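Local coordinates for protein glucosamine-6-phosphate deaminase (PDB 2BKX) that belongs to the glucosamine-6-phosphate isomerase/6-phosphogluconolactonase family, an alpha/beta fold of Rossmann-like type, and holds fructose-6-phosphate in a pocket, at residues Glu41-Tyr44 / Arg45-Arg49; His81-Met84 / Asn85-Phe89; Asn158-Thr161 / Arg162-Asn165. One frame throughout, in Å; residues are numbered along the deposited sequence.

Each interaction lies within one helix, between side chains three to five residues apart; interaction 2 ends in a wider pi-type turn. Interactions 1 and 2 sit in crossover helices 41-53 and 80-89, which share strand 62-69 between their beta-alpha-beta units and touch through Tyr-44 on Met-84 and Glu-41 on Tyr-83. Both have a buried apolar side and a polar outer one; an arginine lies over backbone in interaction 1 and over an aromatic ring in interaction 2. Interaction 3, in the short helix 159-165, lies apart, its nearest atoms about 10 Å from either. It alone has a salt bridge between its two segments, on its outer side, while Thr-161 and Asn-165 are buried.

Interaction 1. Residues Glu41-Tyr44 / Arg45-Arg49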
# COMPACT_ATOMS: atom_id res chain seq x y z
N GLU A 41 7.85 2.39 -5.70
CA GLU A 41 8.48 3.56 -6.33
C GLU A 41 8.55 3.43 -7.84
O GLU A 41 8.21 4.37 -8.57
CB GLU A 41 9.87 3.76 -5.76
CG GLU A 41 9.73 4.34 -4.35
CD GLU A 41 11.01 4.79 -3.71
OE1 GLU A 41 12.06 4.74 -4.35
OE2 GLU A 41 10.94 5.18 -2.52
N GLY A 42 8.99 2.28 -8.34
CA GLY A 42 9.07 2.07 -9.79
C GLY A 42 7.73 2.10 -10.47
O GLY A 42 7.62 2.53 -11.61
N THR A 43 6.69 1.59 -9.78
CA THR A 43 5.32 1.61 -10.32
C THR A 43 4.86 3.02 -10.55
O THR A 43 4.30 3.35 -11.59
CB THR A 43 4.37 0.83 -9.38
OG1 THR A 43 4.79 -0.55 -9.34
CG2 THR A 43 2.95 0.83 -9.87
N TYR A 44 5.06 3.89 -9.57
CA TYR A 44 4.68 5.29 -9.77
C TYR A 44 5.46 5.94 -10.89
O TYR A 44 4.86 6.63 -11.72
CB TYR A 44 4.83 6.08 -8.47
CG TYR A 44 3.87 5.66 -7.37
CD1 TYR A 44 2.51 5.60 -7.61
CD2 TYR A 44 4.31 5.25 -6.11
CE1 TYR A 44 1.62 5.22 -6.65
CE2 TYR A 44 3.41 4.83 -5.11
CZ TYR A 44 2.08 4.82 -5.40
OH TYR A 44 1.17 4.39 -4.45
N ARG A 45 6.75 5.66 -10.99
CA ARG A 45 7.54 6.22 -12.07
C ARG A 45 6.98 5.74 -13.43
O ARG A 45 6.86 6.55 -14.39
CB ARG A 45 9.00 5.81 -11.94
CG ARG A 45 9.82 6.59 -10.96
CD ARG A 45 11.29 6.34 -11.11
NE ARG A 45 11.66 4.96 -10.76
CZ ARG A 45 12.01 4.55 -9.56
NH1 ARG A 45 12.03 5.38 -8.55
NH2 ARG A 45 12.36 3.29 -9.37
N GLN A 46 6.66 4.45 -13.55
CA GLN A 46 6.14 3.97 -14.80
C GLN A 46 4.75 4.47 -15.12
O GLN A 46 4.45 4.69 -16.27
CB GLN A 46 6.28 2.44 -14.97
CG GLN A 46 7.68 1.97 -14.82
CD GLN A 46 8.59 2.66 -15.85
OE1 GLN A 46 8.33 2.56 -17.06
NE2 GLN A 46 9.55 3.45 -15.37
N LEU A 47 3.88 4.63 -14.11
CA LEU A 47 2.57 5.29 -14.33
C LEU A 47 2.68 6.68 -14.89
O LEU A 47 1.94 7.05 -15.81
CB LEU A 47 1.75 5.39 -13.03
CG LEU A 47 1.07 4.08 -12.74
CD1 LEU A 47 0.56 4.07 -11.32
CD2 LEU A 47 -0.12 3.79 -13.73
N ILE A 48 3.62 7.45 -14.35
CA ILE A 48 3.88 8.79 -14.84
C ILE A 48 4.40 8.72 -16.28
O ILE A 48 4.01 9.53 -17.11
CB ILE A 48 4.85 9.55 -13.92
CG1 ILE A 48 4.18 9.78 -12.57
CG2 ILE A 48 5.27 10.88 -14.54
CD1 ILE A 48 5.19 10.15 -11.51
N ARG A 49 5.25 7.75 -16.58
CA ARG A 49 5.70 7.60 -17.95
C ARG A 49 4.53 7.35 -18.88
O ARG A 49 4.51 7.93 -19.97
CB ARG A 49 6.67 6.44 -18.00
CG ARG A 49 8.07 6.87 -17.77
CD ARG A 49 8.72 7.30 -19.10
NE ARG A 49 10.15 7.46 -18.91
CZ ARG A 49 10.75 8.58 -18.54
NH1 ARG A 49 10.05 9.70 -18.33
NH2 ARG A 49 12.06 8.59 -18.37
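Arg-45 folds back along the first turn of helix 41-53 and lays its side chain over Glu-41 and Gly-42. Its CB sits 3.6 Å from Gly-42 O, and CG comes equally near the carbonyl oxygen of Glu-41. The chain then bends at chi3 (-66°), which turns the head back toward the start of the helix. The guanidinium lies with one face on the backbone: Glu-41 O is above its centre, and Gly-42 N is offset toward its rim. At the tip, NH2 approaches Gly-42 CA to 3.5 Å, while NH1 packs against Glu-41 CB.

Underneath, Arg-45 N donates to Glu-41 O at 3.1 Å, so this oxygen takes a regular helical bond while also facing the guanidinium. On another side of the helix, Leu-47 CD1 approaches the Tyr-44 ring obliquely. Ile-48 CG1 lies 3.3 Å from Tyr-44 O. The Tyr-44 hydroxyl bonds to Ala-35 O, tying the helix to the loop after strand 31-34 in this beta-alpha-beta unit.

In the conformer modelled here, Glu-41 OE1 remains 4.2 Å from Arg-45 NH1, beyond a salt bridge. The attraction between the two charges is therefore probably diffuse, and the closer contacts of the guanidinium within this turn are those of its face with the peptide backbone.

Interaction 2. Residues His81-Met84 / Asn85-Phe89; sequences HFYM and NDRFF
Tyr-83 and Arg-87 cross at about a right angle, one turn apart on helix 80-89, the crossover helix of the beta-alpha-beta unit made with strands 62-69 and 99-100. The guanidinium and the phenol ring lie nearly parallel, their planes 20° apart, and overlap with an offset: Tyr-83 CD1 is above the centre of the guanidinium, whereas Arg-87 NE stands over the rim of the ring. A bend at chi2 (63°) carries the arginine chain across the ring, and its CD lies 3.9 Å from the Tyr-83 centroid, almost on the ring normal, in a CH-pi contact. Tyr-83 OH reaches beyond the helix to bond Gly-37 O in the ligand pocket, and Arg-87 has a long, weak ion pair with Glu-41.

Toward the sheet, Met-84 and Phe-89 pass each other at a slant. Met-84 CB makes a CH-pi contact over the face of the Phe-89 ring, 4.0 Å from its centroid. The methionine is bent at both chi2 and chi3, and its CE comes within 3.8 Å of Phe-89 CE1 and also meets Phe-88 CD2. Phe-89 stacks in turn on His-99.

The helix ends in a wider pi-type turn: Phe-89 N donates to Met-84 O at 2.9 Å, while the bond from Phe-88 N to the same oxygen is weak. Nearer the start of the helix, His-81 O is gripped from opposite faces of its plane by two donors of one residue. Asn-85 N gives the regular helical bond to His-81 O, at 3.1 Å. From the other face comes the side-chain amide, Asn-85 ND2 standing above the carbonyl plane at 2.9 Å from His-81 O.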
# COMPACT_ATOMS: atom_id res chain seq x y z
N HIS A 81 1.72 11.69 3.11
CA HIS A 81 1.19 12.78 2.31
C HIS A 81 2.30 13.32 1.41
O HIS A 81 2.12 13.46 0.22
CB HIS A 81 0.66 13.96 3.14
CG HIS A 81 -0.71 13.81 3.68
ND1 HIS A 81 -1.02 12.95 4.73
CD2 HIS A 81 -1.88 14.41 3.33
CE1 HIS A 81 -2.32 13.06 5.01
NE2 HIS A 81 -2.86 13.92 4.16
N PHE A 82 3.44 13.64 1.98
CA PHE A 82 4.54 14.19 1.18
C PHE A 82 5.01 13.20 0.15
O PHE A 82 5.22 13.56 -1.01
CB PHE A 82 5.68 14.56 2.15
CG PHE A 82 6.88 15.17 1.49
CD1 PHE A 82 7.08 16.55 1.52
CD2 PHE A 82 7.80 14.39 0.84
CE1 PHE A 82 8.23 17.13 0.92
CE2 PHE A 82 8.94 14.96 0.23
CZ PHE A 82 9.11 16.32 0.26
N TYR A 83 5.18 11.94 0.56
CA TYR A 83 5.59 10.92 -0.41
C TYR A 83 4.64 10.89 -1.61
O TYR A 83 5.06 10.89 -2.75
CB TYR A 83 5.59 9.56 0.27
CG TYR A 83 5.89 8.35 -0.59
CD1 TYR A 83 7.06 7.60 -0.44
CD2 TYR A 83 4.97 7.90 -1.51
CE1 TYR A 83 7.26 6.44 -1.18
CE2 TYR A 83 5.15 6.76 -2.25
CZ TYR A 83 6.30 6.02 -2.08
OH TYR A 83 6.48 4.85 -2.79
N MET A 84 3.33 10.82 -1.36
CA MET A 84 2.41 10.64 -2.48
C MET A 84 2.41 11.84 -3.40
O MET A 84 2.27 11.70 -4.62
CB MET A 84 1.01 10.34 -1.94
CG MET A 84 0.83 8.98 -1.32
SD MET A 84 1.37 7.58 -2.37
CE MET A 84 0.23 7.79 -3.73
N ASN A 85 2.50 13.03 -2.83
CA ASN A 85 2.56 14.24 -3.64
C ASN A 85 3.81 14.26 -4.48
O ASN A 85 3.78 14.55 -5.68
CB ASN A 85 2.43 15.48 -2.78
CG ASN A 85 0.97 15.77 -2.48
OD1 ASN A 85 0.27 16.36 -3.32
ND2 ASN A 85 0.46 15.29 -1.33
N ASP A 86 4.93 13.95 -3.84
CA ASP A 86 6.24 14.01 -4.53
C ASP A 86 6.37 12.93 -5.62
O ASP A 86 6.82 13.21 -6.74
CB ASP A 86 7.37 13.83 -3.50
CG ASP A 86 8.75 13.84 -4.13
OD1 ASP A 86 9.12 14.90 -4.63
OD2 ASP A 86 9.44 12.80 -4.10
N ARG A 87 5.97 11.70 -5.31
CA ARG A 87 6.20 10.60 -6.24
C ARG A 87 5.12 10.51 -7.33
O ARG A 87 5.31 9.86 -8.34
CB ARG A 87 6.15 9.26 -5.51
CG ARG A 87 7.43 8.76 -4.88
CD ARG A 87 7.98 9.60 -3.80
NE ARG A 87 9.00 8.88 -3.03
CZ ARG A 87 9.55 9.31 -1.90
NH1 ARG A 87 10.46 8.57 -1.27
NH2 ARG A 87 9.19 10.48 -1.35
N PHE A 88 3.94 11.07 -7.07
CA PHE A 88 2.78 10.77 -7.90
C PHE A 88 1.90 11.96 -8.21
O PHE A 88 1.81 12.36 -9.38
CB PHE A 88 1.99 9.62 -7.30
CG PHE A 88 0.98 8.98 -8.23
CD1 PHE A 88 1.27 8.71 -9.56
CD2 PHE A 88 -0.25 8.65 -7.75
CE1 PHE A 88 0.33 8.08 -10.36
CE2 PHE A 88 -1.20 8.01 -8.55
CZ PHE A 88 -0.89 7.73 -9.88
N PHE A 89 1.27 12.55 -7.19
CA PHE A 89 0.22 13.51 -7.49
C PHE A 89 0.74 14.71 -8.24
O PHE A 89 0.03 15.22 -9.13
CB PHE A 89 -0.47 14.00 -6.23
CG PHE A 89 -1.03 12.91 -5.33
CD1 PHE A 89 -1.40 11.65 -5.81
CD2 PHE A 89 -1.25 13.19 -3.98
CE1 PHE A 89 -1.94 10.69 -4.94
CE2 PHE A 89 -1.79 12.22 -3.12
CZ PHE A 89 -2.11 10.99 -3.61

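Interaction 3. Residues Asn158-Thr161 / Arg162-Asn165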
# COMPACT_ATOMS: atom_id res chain seq x y z
N ASN A 158 5.47 -2.20 15.26
CA ASN A 158 6.43 -3.15 15.82
C ASN A 158 7.84 -2.63 15.65
O ASN A 158 8.17 -1.89 14.71
CB ASN A 158 6.31 -4.49 15.12
CG ASN A 158 5.09 -5.30 15.56
OD1 ASN A 158 4.20 -4.85 16.30
ND2 ASN A 158 5.07 -6.54 15.10
N GLU A 159 8.74 -3.06 16.52
CA GLU A 159 10.13 -2.64 16.37
C GLU A 159 10.74 -3.04 15.02
O GLU A 159 11.52 -2.28 14.45
CB GLU A 159 10.98 -3.15 17.54
CG GLU A 159 10.48 -2.63 18.93
CD GLU A 159 10.08 -1.13 19.01
OE1 GLU A 159 10.73 -0.22 18.44
OE2 GLU A 159 9.08 -0.83 19.72
N GLN A 160 10.36 -4.19 14.47
CA GLN A 160 10.90 -4.57 13.15
C GLN A 160 10.53 -3.57 12.06
O GLN A 160 11.30 -3.34 11.14
CB GLN A 160 10.43 -5.95 12.76
CG GLN A 160 11.15 -6.53 11.62
CD GLN A 160 10.44 -7.70 11.07
OE1 GLN A 160 10.88 -8.84 11.23
NE2 GLN A 160 9.32 -7.45 10.45
N THR A 161 9.33 -3.00 12.15
CA THR A 161 8.87 -2.00 11.20
C THR A 161 9.65 -0.71 11.34
O THR A 161 10.09 -0.13 10.35
CB THR A 161 7.40 -1.77 11.41
OG1 THR A 161 6.74 -3.02 11.20
CG2 THR A 161 6.86 -0.72 10.45
N ARG A 162 9.88 -0.30 12.58
CA ARG A 162 10.70 0.91 12.82
C ARG A 162 12.14 0.70 12.33
O ARG A 162 12.72 1.59 11.71
CB ARG A 162 10.64 1.28 14.31
CG ARG A 162 9.23 1.67 14.71
CD ARG A 162 9.12 2.13 16.13
NE ARG A 162 9.76 3.43 16.31
CZ ARG A 162 10.73 3.72 17.17
NH1 ARG A 162 11.25 2.81 17.98
NH2 ARG A 162 11.20 4.96 17.19
N GLN A 163 12.68 -0.49 12.59
CA GLN A 163 14.03 -0.85 12.14
C GLN A 163 14.10 -0.78 10.60
O GLN A 163 15.03 -0.21 10.03
CB GLN A 163 14.38 -2.26 12.68
CG GLN A 163 15.73 -2.84 12.38
CD GLN A 163 15.85 -4.30 12.87
OE1 GLN A 163 16.89 -4.69 13.42
NE2 GLN A 163 14.78 -5.10 12.70
N ALA A 164 13.10 -1.35 9.92
CA ALA A 164 13.09 -1.38 8.47
C ALA A 164 12.99 0.02 7.85
O ALA A 164 13.57 0.31 6.82
CB ALA A 164 11.96 -2.23 7.97
N ASN A 165 12.19 0.88 8.46
CA ASN A 165 11.88 2.16 7.88
C ASN A 165 12.87 3.24 8.33
O ASN A 165 12.83 4.33 7.79
CB ASN A 165 10.44 2.58 8.21
CG ASN A 165 9.40 1.74 7.47
OD1 ASN A 165 9.77 0.76 6.81
ND2 ASN A 165 8.13 2.10 7.61
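The guanidinium of Arg-162 meets Glu-159 at its edge: OE1 lies within the guanidinium plane and takes a hydrogen bond from NH1. This bond, part of a salt bridge, is 3.1 Å from Arg-162 NH1 to Glu-159 OE1, with an N-H...O angle of 160°. The carboxylate uses its syn lone pair, yet its plane stands 79° from the guanidinium, so one oxygen alone carries the bond. The two side chains run alongside each other in the same direction. Glu-159 bends at chi2 and Arg-162 at chi3 (70°), bringing their heads together. Gln-160 and Gln-163 cross at a slant, with Gln-160 CG 4.0 Å from Gln-163 NE2.

All this decorates the short helix 159-165, which follows strand 153-156 of the mixed sheet. Asn-158 stands at the N-cap position, although its side chain makes no capping bond; its carbonyl oxygen accepts from Arg-162 N at 3.2 Å. The other nitrogens of Arg-162 are used as well, NE bonding Pro-176 O and NH2 bonding Val-175 O, which fixes the rotation of the group.

On the buried side, Thr-161 and Asn-165 lie side by side, and Thr-161 CG2 comes within 4.2 Å of Asn-165 ND2. Thr-161 OG1 bonds Glu-143, and Asn-165 ND2 bonds Tyr-69 OH; the side chain of Asn-165 lies about 5 Å from the bound fructose-6-phosphate.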